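Local structure of protein argonaute (Aquifex aeolicus, 1YVU) at residues R15-T20 / L298-W303; V351-I356 / D416-I421. The protein cuts target RNA as an endonuclease steered by short single-stranded DNA guides, working with divalent metal ions, preferably magnesium. All coordinates share one frame; numbering follows the deposited sequence.

Interaction 1 of 2, residues R15-T20 / L298-W303; sequences RPKDTT and LRDYGW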
loop_
_atom_site.group_PDB
_atom_site.type_symbol
_atom_site.label_atom_id
_atom_site.label_comp_id
_atom_site.label_asym_id
_atom_site.label_seq_id
_atom_site.Cartn_x
_atom_site.Cartn_y
_atom_site.Cartn_z
ATOM N N ARG A 15 -33.369 6.958 2.373
ATOM C CA ARG A 15 -34.776 6.927 2.800
ATOM C C ARG A 15 -35.640 6.917 1.499
ATOM O O ARG A 15 -36.311 7.917 1.204
ATOM C CB ARG A 15 -35.116 8.190 3.628
ATOM C CG ARG A 15 -34.207 8.503 4.809
ATOM C CD ARG A 15 -34.656 9.795 5.509
ATOM N NE ARG A 15 -33.607 10.576 6.193
ATOM C CZ ARG A 15 -32.887 10.171 7.238
ATOM N NH1 ARG A 15 -33.040 8.957 7.748
ATOM N NH2 ARG A 15 -32.095 11.030 7.859
ATOM N N PRO A 16 -35.677 5.783 0.748
ATOM C CA PRO A 16 -36.456 5.698 -0.509
ATOM C C PRO A 16 -37.970 5.944 -0.500
ATOM O O PRO A 16 -38.666 5.689 0.504
ATOM C CB PRO A 16 -36.092 4.317 -1.053
ATOM C CG PRO A 16 -35.876 3.508 0.154
ATOM C CD PRO A 16 -35.159 4.445 1.113
ATOM N N LYS A 17 -38.435 6.528 -1.614
ATOM C CA LYS A 17 -39.850 6.844 -1.843
ATOM C C LYS A 17 -40.572 5.502 -2.107
ATOM O O LYS A 17 -41.286 4.997 -1.233
ATOM C CB LYS A 17 -39.997 7.818 -3.036
ATOM C CG LYS A 17 -39.160 9.133 -2.958
ATOM C CD LYS A 17 -39.333 10.033 -4.220
ATOM C CE LYS A 17 -38.622 11.383 -4.078
ATOM N NZ LYS A 17 -38.698 12.252 -5.289
ATOM N N ASP A 18 -40.293 4.886 -3.262
ATOM C CA ASP A 18 -40.854 3.576 -3.639
ATOM C C ASP A 18 -39.940 2.557 -2.944
ATOM O O ASP A 18 -38.872 2.194 -3.452
ATOM C CB ASP A 18 -40.846 3.404 -5.178
ATOM C CG ASP A 18 -41.570 2.128 -5.646
ATOM O OD1 ASP A 18 -40.896 1.092 -5.807
ATOM O OD2 ASP A 18 -42.806 2.157 -5.865
ATOM N N THR A 19 -40.356 2.152 -1.751
ATOM C CA THR A 19 -39.609 1.212 -0.904
ATOM C C THR A 19 -39.762 -0.276 -1.304
ATOM O O THR A 19 -39.331 -1.168 -0.569
ATOM C CB THR A 19 -40.000 1.432 0.599
ATOM O OG1 THR A 19 -40.418 2.790 0.791
ATOM C CG2 THR A 19 -38.814 1.210 1.508
ATOM N N THR A 20 -40.349 -0.528 -2.479
ATOM C CA THR A 20 -40.566 -1.891 -2.990
ATOM C C THR A 20 -39.329 -2.438 -3.714
ATOM O O THR A 20 -38.786 -1.801 -4.635
ATOM C CB THR A 20 -41.807 -1.992 -3.927
ATOM O OG1 THR A 20 -42.862 -1.146 -3.440
ATOM C CG2 THR A 20 -42.317 -3.434 -3.957
ATOM N N LEU A 298 -29.227 11.794 -7.353
ATOM C CA LEU A 298 -29.768 10.806 -6.417
ATOM C C LEU A 298 -30.800 11.177 -5.323
ATOM O O LEU A 298 -31.361 10.276 -4.674
ATOM C CB LEU A 298 -28.606 10.007 -5.805
ATOM C CG LEU A 298 -27.427 9.406 -6.602
ATOM C CD1 LEU A 298 -26.681 8.459 -5.717
ATOM C CD2 LEU A 298 -27.847 8.646 -7.835
ATOM N N ARG A 299 -31.080 12.473 -5.156
ATOM C CA ARG A 299 -32.055 13.007 -4.170
ATOM C C ARG A 299 -33.456 12.447 -4.410
ATOM O O ARG A 299 -34.212 12.161 -3.483
ATOM C CB ARG A 299 -32.160 14.527 -4.328
ATOM C CG ARG A 299 -31.982 15.379 -3.074
ATOM C CD ARG A 299 -32.272 16.859 -3.410
ATOM N NE ARG A 299 -31.321 17.475 -4.368
ATOM C CZ ARG A 299 -31.629 18.291 -5.393
ATOM N NH1 ARG A 299 -32.891 18.623 -5.681
ATOM N NH2 ARG A 299 -30.654 18.900 -6.059
ATOM N N ASP A 300 -33.769 12.322 -5.696
ATOM C CA ASP A 300 -35.043 11.826 -6.195
ATOM C C ASP A 300 -35.168 10.322 -5.991
ATOM O O ASP A 300 -36.270 9.772 -5.922
ATOM C CB ASP A 300 -35.162 12.197 -7.681
ATOM C CG ASP A 300 -35.236 13.726 -7.910
ATOM O OD1 ASP A 300 -35.282 14.510 -6.929
ATOM O OD2 ASP A 300 -35.288 14.150 -9.087
ATOM N N TYR A 301 -34.020 9.685 -5.774
ATOM C CA TYR A 301 -33.950 8.238 -5.586
ATOM C C TYR A 301 -33.928 7.866 -4.117
ATOM O O TYR A 301 -33.980 6.686 -3.755
ATOM C CB TYR A 301 -32.758 7.686 -6.370
ATOM C CG TYR A 301 -32.940 7.911 -7.862
ATOM C CD1 TYR A 301 -32.543 9.118 -8.468
ATOM C CD2 TYR A 301 -33.625 6.962 -8.665
ATOM C CE1 TYR A 301 -32.834 9.392 -9.837
ATOM C CE2 TYR A 301 -33.920 7.227 -10.046
ATOM C CZ TYR A 301 -33.529 8.446 -10.613
ATOM O OH TYR A 301 -33.891 8.752 -11.906
ATOM N N GLY A 302 -33.947 8.912 -3.291
ATOM C CA GLY A 302 -33.963 8.786 -1.841
ATOM C C GLY A 302 -32.642 8.921 -1.105
ATOM O O GLY A 302 -32.579 8.613 0.087
ATOM N N TRP A 303 -31.606 9.416 -1.784
ATOM C CA TRP A 303 -30.274 9.567 -1.191
ATOM C C TRP A 303 -29.889 10.951 -0.685
ATOM O O TRP A 303 -30.048 11.949 -1.390
ATOM C CB TRP A 303 -29.197 9.145 -2.187
ATOM C CG TRP A 303 -29.132 7.709 -2.476
ATOM C CD1 TRP A 303 -29.719 7.075 -3.513
ATOM C CD2 TRP A 303 -28.407 6.698 -1.733
ATOM N NE1 TRP A 303 -29.410 5.734 -3.486
ATOM C CE2 TRP A 303 -28.604 5.470 -2.413
ATOM C CE3 TRP A 303 -27.602 6.718 -0.566
ATOM C CZ2 TRP A 303 -28.041 4.250 -1.962
ATOM C CZ3 TRP A 303 -27.034 5.482 -0.102
ATOM C CH2 TRP A 303 -27.268 4.270 -0.820
#
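Arg15 and Gly302 are joined by the one hydrogen bond between residues 15-20 and 298-303. The backbone N of Arg15 donates to the O of Gly302 over 2.9 Å, and the angle of 170° at the hydrogen shows a nearly straight bond. The Arg15 side chain leads away from this bond, and its guanidinium group makes a salt bridge with Glu13.

Close packing without hydrogen bonds is slight. Pro16 CA lies 4.2 Å from Gly302 CA, the nearest CA pair in the register, and the ring carbon CB of Pro16 comes to 4.2 Å from the O of Tyr301.

The partner surface is the end of helix 280-299, where Gly302 has a positive phi of 98° and completes a Schellman motif. Its two bonds back into the last turn run from Trp303 N to Leu298 O at 3.0 Å and, weakly, from Gly302 N to Arg299 O at 3.3 Å. Tyr301 N is a second donor to Leu298 O, at 2.9 Å, arriving from the opposite face of the carbonyl plane to Trp303 N. The chain is thereby turned out of linker L2's helix into strand 303-305, which pairs antiparallel with strand 9-14 of the N-terminal domain, and the Arg15 bond lies beside that pairing. On the inner side, Trp303 stacks with Tyr14 and meets Phe101 and Phe104 edge-to-face.

Polar and charged contacts beyond the hydrogen bond come from Lys17. With CG anti to the carbonyl carbon (chi1 -54°) and the rest of the chain extended, its methylenes run alongside the carbonyl of Asp300, CE standing 3.4 Å from Asp300 O. The ammonium NZ is 4.4 Å from Asp300 OD1, beyond a salt bridge, so any attraction there is probably diffuse, at an exposed edge of the protein.

Interaction 2 of 2, residues V351-I356 / D416-I421; sequences VLSVEI and DVDLVI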
loop_
_atom_site.group_PDB
_atom_site.type_symbol
_atom_site.label_atom_id
_atom_site.label_comp_id
_atom_site.label_asym_id
_atom_site.label_seq_id
_atom_site.Cartn_x
_atom_site.Cartn_y
_atom_site.Cartn_z
ATOM N N VAL A 351 33.912 -1.698 17.013
ATOM C CA VAL A 351 34.765 -1.510 15.830
ATOM C C VAL A 351 34.012 -1.951 14.572
ATOM O O VAL A 351 33.461 -3.053 14.544
ATOM C CB VAL A 351 36.054 -2.367 15.982
ATOM C CG1 VAL A 351 36.769 -2.622 14.638
ATOM C CG2 VAL A 351 36.994 -1.684 16.942
ATOM N N LEU A 352 34.070 -1.152 13.506
ATOM C CA LEU A 352 33.365 -1.479 12.243
ATOM C C LEU A 352 34.190 -1.534 10.931
ATOM O O LEU A 352 35.152 -0.782 10.762
ATOM C CB LEU A 352 32.211 -0.495 12.039
ATOM C CG LEU A 352 30.761 -0.771 12.408
ATOM C CD1 LEU A 352 30.574 -1.406 13.737
ATOM C CD2 LEU A 352 30.106 0.552 12.401
ATOM N N SER A 353 33.785 -2.407 10.003
ATOM C CA SER A 353 34.453 -2.545 8.702
ATOM C C SER A 353 33.551 -1.922 7.637
ATOM O O SER A 353 32.446 -2.408 7.396
ATOM C CB SER A 353 34.777 -4.017 8.386
ATOM O OG SER A 353 33.633 -4.846 8.485
ATOM N N VAL A 354 34.014 -0.808 7.061
ATOM C CA VAL A 354 33.272 -0.025 6.063
ATOM C C VAL A 354 33.926 0.027 4.682
ATOM O O VAL A 354 35.146 0.100 4.591
ATOM C CB VAL A 354 33.129 1.462 6.571
ATOM C CG1 VAL A 354 32.344 2.340 5.600
ATOM C CG2 VAL A 354 32.450 1.490 7.922
ATOM N N GLU A 355 33.113 -0.064 3.628
ATOM C CA GLU A 355 33.572 0.108 2.237
ATOM C C GLU A 355 33.010 1.482 1.787
ATOM O O GLU A 355 31.938 1.902 2.251
ATOM C CB GLU A 355 33.040 -0.997 1.306
ATOM C CG GLU A 355 34.028 -2.161 1.018
ATOM C CD GLU A 355 34.613 -2.180 -0.394
ATOM O OE1 GLU A 355 33.860 -2.071 -1.387
ATOM O OE2 GLU A 355 35.843 -2.341 -0.508
ATOM N N ILE A 356 33.750 2.216 0.956
ATOM C CA ILE A 356 33.301 3.530 0.478
ATOM C C ILE A 356 33.245 3.583 -1.026
ATOM O O ILE A 356 33.987 2.846 -1.699
ATOM C CB ILE A 356 34.236 4.673 0.982
ATOM C CG1 ILE A 356 34.133 4.806 2.490
ATOM C CG2 ILE A 356 33.845 6.007 0.413
ATOM C CD1 ILE A 356 35.380 5.216 3.105
ATOM N N ASP A 416 32.474 -8.613 3.627
ATOM C CA ASP A 416 32.254 -8.853 5.066
ATOM C C ASP A 416 31.895 -7.522 5.717
ATOM O O ASP A 416 31.855 -7.406 6.949
ATOM C CB ASP A 416 33.467 -9.460 5.795
ATOM C CG ASP A 416 33.069 -10.429 6.905
ATOM O OD1 ASP A 416 31.891 -10.435 7.341
ATOM O OD2 ASP A 416 33.950 -11.197 7.334
ATOM N N VAL A 417 31.593 -6.529 4.888
ATOM C CA VAL A 417 31.270 -5.196 5.369
ATOM C C VAL A 417 30.090 -5.059 6.300
ATOM O O VAL A 417 29.086 -5.762 6.161
ATOM C CB VAL A 417 31.125 -4.176 4.236
ATOM C CG1 VAL A 417 32.409 -3.500 4.035
ATOM C CG2 VAL A 417 30.661 -4.836 2.938
ATOM N N ASP A 418 30.279 -4.192 7.291
ATOM C CA ASP A 418 29.288 -3.868 8.303
ATOM C C ASP A 418 28.425 -2.700 7.839
ATOM O O ASP A 418 27.249 -2.598 8.214
ATOM C CB ASP A 418 29.979 -3.505 9.614
ATOM C CG ASP A 418 30.615 -4.703 10.311
ATOM O OD1 ASP A 418 30.204 -5.868 10.082
ATOM O OD2 ASP A 418 31.537 -4.467 11.117
ATOM N N LEU A 419 29.030 -1.812 7.043
ATOM C CA LEU A 419 28.379 -0.625 6.446
ATOM C C LEU A 419 29.039 -0.311 5.099
ATOM O O LEU A 419 30.107 -0.847 4.765
ATOM C CB LEU A 419 28.489 0.596 7.376
ATOM C CG LEU A 419 27.888 1.948 6.944
ATOM C CD1 LEU A 419 26.380 1.893 6.747
ATOM C CD2 LEU A 419 28.217 2.955 7.985
ATOM N N VAL A 420 28.366 0.494 4.292
ATOM C CA VAL A 420 28.893 0.889 2.990
ATOM C C VAL A 420 28.553 2.368 2.842
ATOM O O VAL A 420 27.371 2.740 2.894
ATOM C CB VAL A 420 28.217 0.065 1.826
ATOM C CG1 VAL A 420 28.606 0.603 0.462
ATOM C CG2 VAL A 420 28.598 -1.396 1.886
ATOM N N ILE A 421 29.552 3.225 2.677
ATOM C CA ILE A 421 29.220 4.633 2.524
ATOM C C ILE A 421 29.421 5.055 1.083
ATOM O O ILE A 421 30.513 4.938 0.552
ATOM C CB ILE A 421 30.009 5.540 3.492
ATOM C CG1 ILE A 421 29.852 5.033 4.945
ATOM C CG2 ILE A 421 29.508 6.987 3.374
ATOM C CD1 ILE A 421 30.478 5.915 6.051
#
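Asp418 reaches across to Leu352 and Ser353. Its CB lies 3.5 Å from Ser353 O and touches Leu352 CG at a slant. The next bond sets CG anti to the carbonyl carbon (chi1 -71°), which brings the carboxylate beside the start of strand 351-360, CG 3.5 Å from Ser353 OG. At the tip, OD2 accepts from Ser353 N at 3.2 Å; this donor stands 41° out of the carboxylate plane. Ser353 OG adds a weak bond to the same oxygen at 3.4 Å, and Lys349 makes a salt bridge with it, while OD1 is hydrogen-bonded to a residue just outside the segments. A lysine in place of Asp418 would probably leave Ser353 N without its side-chain acceptor and set a like charge against Lys349.

Beyond this junction the two segments become neighbouring parallel strands, inclined by 29°, in a four-stranded parallel sheet, three of whose strands belong to the Mid domain, the core of its Rossmann-like fold. Strand 386-396 flanks 351-360 on its other edge, bonding to the backbones of Leu352, Val354 and Ile356. The backbone bonding starts just before strand 419-424, where Ser353 O takes Asp418 N at 2.8 Å and, weakly, Leu419 N. It continues through a weak bond from Glu355 N to Leu419 O and a firmer one from Ile421 N to Glu355 O (2.8 Å), which pairs Val354 with Leu419, Glu355 with Val420 and Ile356 with Ile421.

On the face holding Val354, Ile356, Leu419 and Ile421, Val354 CG1 meets Ile421 CG1 at 3.7 Å, and helix 466-480 packs against Leu419. On the face of Glu355 and Val420, the Glu355 methylene CG touches Val417 CG1 at 3.7 Å, while its carboxylate turns away to a salt bridge with Lys415.

From the N terminus, the chain leaves strand 9-14 and passes through residues 15-20, then runs through the rest of the N-terminal domain, linker L1, the PAZ domain and about the first half of linker L2 before interaction 1 closes this loop of 277 residues at 298-303. That contact ties the N-terminal domain to L2 within the PAZ lobe. Interaction 2 opens only afterwards, at 351-356, and closes a shorter loop of 59 residues inside the Mid domain of the PIWI lobe. The two loops therefore follow in series, neither nested nor crossed. Interactions 1 and 2 lie on opposite sides of the chain's centre, with about 69 Å between their centres. The nearest atoms of interactions 1 and 2 are about 54 Å apart.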